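Local coordinates for alternansucrase (PDB 6HVG), which is a bacterial enzyme of glycoside hydrolase family 70, whose barrel-containing core carries a bound calcium ion, at residues 566-578 with 1172-1184. Sequence-based numbering, arbitrary orientation.
Sequences KDTTDGKGSEFLL and ATRVDERGNQLKD. With CA (calcium ion), chain C.
Arg1178 reaches along the 566-578 loop and takes hold of its backbone. Its chain is extended from CG to NE, which carries the guanidinium to Asp570 O. NH2 bonds that oxygen at 3.0 Å, in the carbonyl plane and on a lone pair; NE reaches the same atom from above that plane, and also makes a weak bond to Lys572 O. The Asp570 carboxylate stacks over one guanidinium face, the two planes 27° apart. Its OD1 is 3.8 Å from Arg1178 NE, a long salt bridge with no N-H aimed at it; Ser574 OG lies over the opposite face. Lys572 runs the other way, CG anti to its backbone N (chi1 -172°) and the rest stretched out, and puts NZ 3.0 Å from Arg1178 O, a return for the weak bond from Arg1178 NE. Ser574 OG donates to the anti lone pair of Glu1177 OE2 at 2.6 Å, while Leu527 N holds OE1. Phe576 N meets Glu1177 O at 3.0 Å, almost straight at 170°. That carbonyl also lies at the edge of the Phe576 ring, whose CE2 approaches Gly1179 CA in the type I turn that follows strand 1166-1175. Glu575 gives calcium both O and OE2, with Asp581, Asn625 and Asp1159 completing the protein ligands. Bonds to the turn at Ser574 and Phe576, directly flanking Glu575, thus probably help position this calcium ligand.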
loop_
_atom_site.group_PDB
_atom_site.type_symbol
_atom_site.label_atom_id
_atom_site.label_comp_id
_atom_site.label_asym_id
_atom_site.label_seq_id
_atom_site.Cartn_x
_atom_site.Cartn_y
_atom_site.Cartn_z
ATOM N N LYS A 566 5.696 10.641 -21.404
ATOM C CA LYS A 566 4.675 9.667 -21.046
ATOM C C LYS A 566 3.752 10.135 -19.903
ATOM O O LYS A 566 3.131 9.299 -19.231
ATOM C CB LYS A 566 5.330 8.345 -20.626
ATOM C CG LYS A 566 6.349 7.757 -21.596
ATOM C CD LYS A 566 6.748 6.363 -21.114
ATOM C CE LYS A 566 7.827 5.701 -21.958
ATOM N NZ LYS A 566 7.393 5.474 -23.348
ATOM N N ASP A 567 3.616 11.451 -19.708
ATOM C CA ASP A 567 2.772 12.003 -18.609
ATOM C C ASP A 567 1.305 11.575 -18.621
ATOM O O ASP A 567 0.680 11.461 -17.565
ATOM C CB ASP A 567 2.815 13.533 -18.591
ATOM C CG ASP A 567 4.065 14.096 -17.902
ATOM O OD1 ASP A 567 4.694 13.393 -17.096
ATOM O OD2 ASP A 567 4.408 15.264 -18.172
ATOM N N THR A 568 0.750 11.326 -19.800
ATOM C CA THR A 568 -0.681 10.985 -19.920
ATOM C C THR A 568 -0.979 9.480 -19.804
ATOM O O THR A 568 -2.141 9.076 -19.848
ATOM C CB THR A 568 -1.259 11.480 -21.262
ATOM O OG1 THR A 568 -0.800 10.626 -22.311
ATOM C CG2 THR A 568 -0.839 12.931 -21.558
ATOM N N THR A 569 0.065 8.661 -19.687
ATOM C CA THR A 569 -0.073 7.205 -19.602
ATOM C C THR A 569 0.379 6.705 -18.234
ATOM O O THR A 569 0.809 7.490 -17.370
ATOM C CB THR A 569 0.794 6.512 -20.668
ATOM O OG1 THR A 569 2.182 6.665 -20.330
ATOM C CG2 THR A 569 0.552 7.100 -22.051
ATOM N N ASP A 570 0.292 5.392 -18.031
ATOM C CA ASP A 570 0.780 4.782 -16.784
ATOM C C ASP A 570 2.307 4.779 -16.686
ATOM O O ASP A 570 2.859 4.476 -15.634
ATOM C CB ASP A 570 0.217 3.369 -16.609
ATOM C CG ASP A 570 -1.137 3.357 -15.900
ATOM O OD1 ASP A 570 -1.569 4.403 -15.366
ATOM O OD2 ASP A 570 -1.771 2.287 -15.873
ATOM N N GLY A 571 2.984 5.125 -17.782
ATOM C CA GLY A 571 4.424 5.325 -17.782
ATOM C C GLY A 571 4.897 6.577 -17.070
ATOM O O GLY A 571 6.086 6.805 -16.930
ATOM N N LYS A 572 3.979 7.426 -16.650
ATOM C CA LYS A 572 4.348 8.515 -15.764
ATOM C C LYS A 572 4.689 7.901 -14.433
ATOM O O LYS A 572 3.975 7.014 -13.948
ATOM C CB LYS A 572 3.196 9.507 -15.579
ATOM C CG LYS A 572 3.594 10.760 -14.819
ATOM C CD LYS A 572 2.376 11.585 -14.411
ATOM C CE LYS A 572 2.789 12.953 -13.910
ATOM N NZ LYS A 572 1.610 13.679 -13.435
ATOM N N GLY A 573 5.759 8.391 -13.832
ATOM C CA GLY A 573 6.244 7.832 -12.587
ATOM C C GLY A 573 5.335 8.101 -11.414
ATOM O O GLY A 573 4.674 9.142 -11.360
ATOM N N SER A 574 5.308 7.166 -10.471
ATOM C CA SER A 574 4.607 7.343 -9.223
ATOM C C SER A 574 5.507 8.165 -8.319
ATOM O O SER A 574 6.298 7.609 -7.581
ATOM C CB SER A 574 4.326 5.978 -8.597
ATOM O OG SER A 574 3.774 5.095 -9.570
ATOM N N GLU A 575 5.379 9.488 -8.403
ATOM C CA GLU A 575 6.228 10.421 -7.695
ATOM C C GLU A 575 5.994 10.365 -6.209
ATOM O O GLU A 575 6.914 10.603 -5.416
ATOM C CB GLU A 575 5.956 11.840 -8.195
ATOM C CG GLU A 575 6.869 12.942 -7.633
ATOM C CD GLU A 575 8.344 12.759 -7.934
ATOM O OE1 GLU A 575 8.750 12.964 -9.113
ATOM O OE2 GLU A 575 9.083 12.420 -6.970
ATOM N N PHE A 576 4.773 10.031 -5.819
ATOM C CA PHE A 576 4.420 10.037 -4.402
ATOM C C PHE A 576 4.482 8.655 -3.836
ATOM O O PHE A 576 3.907 7.742 -4.398
ATOM C CB PHE A 576 3.026 10.613 -4.211
ATOM C CG PHE A 576 2.918 12.038 -4.634
ATOM C CD1 PHE A 576 3.230 13.050 -3.766
ATOM C CD2 PHE A 576 2.573 12.346 -5.919
ATOM C CE1 PHE A 576 3.166 14.373 -4.166
ATOM C CE2 PHE A 576 2.494 13.648 -6.331
ATOM C CZ PHE A 576 2.796 14.669 -5.454
ATOM N N LEU A 577 5.209 8.524 -2.733
ATOM C CA LEU A 577 5.465 7.248 -2.121
ATOM C C LEU A 577 5.134 7.347 -0.659
ATOM O O LEU A 577 4.165 6.740 -0.198
ATOM C CB LEU A 577 6.939 6.850 -2.355
ATOM C CG LEU A 577 7.491 5.588 -1.671
ATOM C CD1 LEU A 577 6.722 4.343 -2.083
ATOM C CD2 LEU A 577 8.952 5.461 -2.051
ATOM N N LEU A 578 5.931 8.107 0.089
ATOM C CA LEU A 578 5.747 8.216 1.544
ATOM C C LEU A 578 6.056 9.604 2.005
ATOM O O LEU A 578 6.902 10.297 1.427
ATOM C CB LEU A 578 6.660 7.232 2.298
ATOM C CG LEU A 578 6.279 5.744 2.249
ATOM C CD1 LEU A 578 7.473 4.834 2.496
ATOM C CD2 LEU A 578 5.215 5.420 3.283
ATOM N N ALA A 1172 -3.390 22.742 -2.152
ATOM C CA ALA A 1172 -3.263 21.313 -2.342
ATOM C C ALA A 1172 -4.399 20.704 -3.125
ATOM O O ALA A 1172 -5.553 21.091 -2.971
ATOM C CB ALA A 1172 -3.142 20.617 -0.991
ATOM N N THR A 1173 -4.062 19.714 -3.939
ATOM C CA THR A 1173 -5.026 18.916 -4.676
ATOM C C THR A 1173 -4.838 17.451 -4.318
ATOM O O THR A 1173 -3.710 16.987 -4.189
ATOM C CB THR A 1173 -4.807 19.082 -6.187
ATOM O OG1 THR A 1173 -4.924 20.461 -6.542
ATOM C CG2 THR A 1173 -5.806 18.271 -6.993
ATOM N N ARG A 1174 -5.940 16.718 -4.148
ATOM C CA ARG A 1174 -5.901 15.282 -3.830
ATOM C C ARG A 1174 -5.541 14.478 -5.054
ATOM O O ARG A 1174 -6.189 14.584 -6.080
ATOM C CB ARG A 1174 -7.234 14.824 -3.287
ATOM C CG ARG A 1174 -7.329 13.360 -2.922
ATOM C CD ARG A 1174 -6.658 13.076 -1.584
ATOM N NE ARG A 1174 -6.918 11.714 -1.167
ATOM C CZ ARG A 1174 -6.357 10.649 -1.733
ATOM N NH1 ARG A 1174 -5.465 10.772 -2.727
ATOM N NH2 ARG A 1174 -6.678 9.440 -1.293
ATOM N N VAL A 1175 -4.469 13.692 -4.936
ATOM C CA VAL A 1175 -3.874 13.004 -6.086
ATOM C C VAL A 1175 -3.535 11.579 -5.752
ATOM O O VAL A 1175 -3.410 11.217 -4.573
ATOM C CB VAL A 1175 -2.562 13.654 -6.533
ATOM C CG1 VAL A 1175 -2.814 15.000 -7.167
ATOM C CG2 VAL A 1175 -1.608 13.798 -5.359
ATOM N N ASP A 1176 -3.374 10.786 -6.812
ATOM C CA ASP A 1176 -2.896 9.406 -6.704
ATOM C C ASP A 1176 -1.376 9.384 -6.792
ATOM O O ASP A 1176 -0.740 10.440 -6.881
ATOM C CB ASP A 1176 -3.552 8.504 -7.759
ATOM C CG ASP A 1176 -3.201 8.877 -9.196
ATOM O OD1 ASP A 1176 -2.205 9.578 -9.447
ATOM O OD2 ASP A 1176 -3.911 8.425 -10.114
ATOM N N GLU A 1177 -0.781 8.202 -6.725
ATOM C CA GLU A 1177 0.683 8.107 -6.669
ATOM C C GLU A 1177 1.406 8.821 -7.801
ATOM O O GLU A 1177 2.517 9.311 -7.600
ATOM C CB GLU A 1177 1.110 6.653 -6.633
ATOM C CG GLU A 1177 0.846 5.902 -7.931
ATOM C CD GLU A 1177 0.956 4.414 -7.735
ATOM O OE1 GLU A 1177 0.148 3.857 -6.969
ATOM O OE2 GLU A 1177 1.864 3.830 -8.319
ATOM N N ARG A 1178 0.770 8.908 -8.969
ATOM C CA ARG A 1178 1.343 9.624 -10.121
ATOM C C ARG A 1178 1.088 11.129 -10.143
ATOM O O ARG A 1178 1.458 11.810 -11.105
ATOM C CB ARG A 1178 0.817 9.030 -11.434
ATOM C CG ARG A 1178 1.275 7.607 -11.700
ATOM C CD ARG A 1178 0.739 7.085 -13.010
ATOM N NE ARG A 1178 1.293 5.784 -13.332
ATOM C CZ ARG A 1178 0.922 4.634 -12.768
ATOM N NH1 ARG A 1178 -0.019 4.602 -11.830
ATOM N NH2 ARG A 1178 1.524 3.498 -13.128
ATOM N N GLY A 1179 0.436 11.655 -9.122
ATOM C CA GLY A 1179 0.138 13.084 -9.087
ATOM C C GLY A 1179 -1.004 13.523 -9.998
ATOM O O GLY A 1179 -1.103 14.674 -10.358
ATOM N N ASN A 1180 -1.868 12.589 -10.357
ATOM C CA ASN A 1180 -3.050 12.875 -11.133
ATOM C C ASN A 1180 -4.215 13.032 -10.209
ATOM O O ASN A 1180 -4.403 12.265 -9.273
ATOM C CB ASN A 1180 -3.350 11.754 -12.113
ATOM C CG ASN A 1180 -2.307 11.650 -13.193
ATOM O OD1 ASN A 1180 -1.757 12.662 -13.631
ATOM N ND2 ASN A 1180 -2.018 10.419 -13.624
ATOM N N GLN A 1181 -5.008 14.047 -10.483
ATOM C CA GLN A 1181 -6.128 14.377 -9.630
ATOM C C GLN A 1181 -7.042 13.174 -9.571
ATOM O O GLN A 1181 -7.282 12.553 -10.612
ATOM C CB GLN A 1181 -6.831 15.580 -10.252
ATOM C CG GLN A 1181 -8.001 16.118 -9.484
ATOM C CD GLN A 1181 -8.531 17.390 -10.089
ATOM O OE1 GLN A 1181 -7.770 18.276 -10.465
ATOM N NE2 GLN A 1181 -9.849 17.518 -10.121
ATOM N N LEU A 1182 -7.543 12.839 -8.379
ATOM C CA LEU A 1182 -8.520 11.738 -8.256
ATOM C C LEU A 1182 -9.743 12.105 -9.064
ATOM O O LEU A 1182 -10.061 13.283 -9.184
ATOM C CB LEU A 1182 -8.929 11.457 -6.807
ATOM C CG LEU A 1182 -8.015 10.639 -5.896
ATOM C CD1 LEU A 1182 -8.727 10.373 -4.577
ATOM C CD2 LEU A 1182 -7.563 9.320 -6.492
ATOM N N LYS A 1183 -10.407 11.112 -9.647
ATOM C CA LYS A 1183 -11.525 11.366 -10.589
ATOM C C LYS A 1183 -12.694 12.125 -9.949
ATOM O O LYS A 1183 -13.197 13.094 -10.522
ATOM C CB LYS A 1183 -12.014 10.068 -11.282
ATOM C CG LYS A 1183 -12.420 8.919 -10.362
ATOM C CD LYS A 1183 -13.174 7.811 -11.118
ATOM C CE LYS A 1183 -12.257 6.845 -11.874
ATOM N NZ LYS A 1183 -11.698 5.758 -11.013
ATOM N N ASP A 1184 -13.105 11.702 -8.753
ATOM C CA ASP A 1184 -14.307 12.255 -8.110
ATOM C C ASP A 1184 -13.972 12.968 -6.795
ATOM O O ASP A 1184 -14.468 12.584 -5.730
ATOM C CB ASP A 1184 -15.328 11.124 -7.861
ATOM C CG ASP A 1184 -15.688 10.352 -9.143
ATOM O OD1 ASP A 1184 -15.737 10.977 -10.229
ATOM O OD2 ASP A 1184 -15.911 9.115 -9.052
HETATM CA CA CA C . 8.885 11.496 -5.135
HETATM O O HOH W 1 10.779 12.753 -4.466
#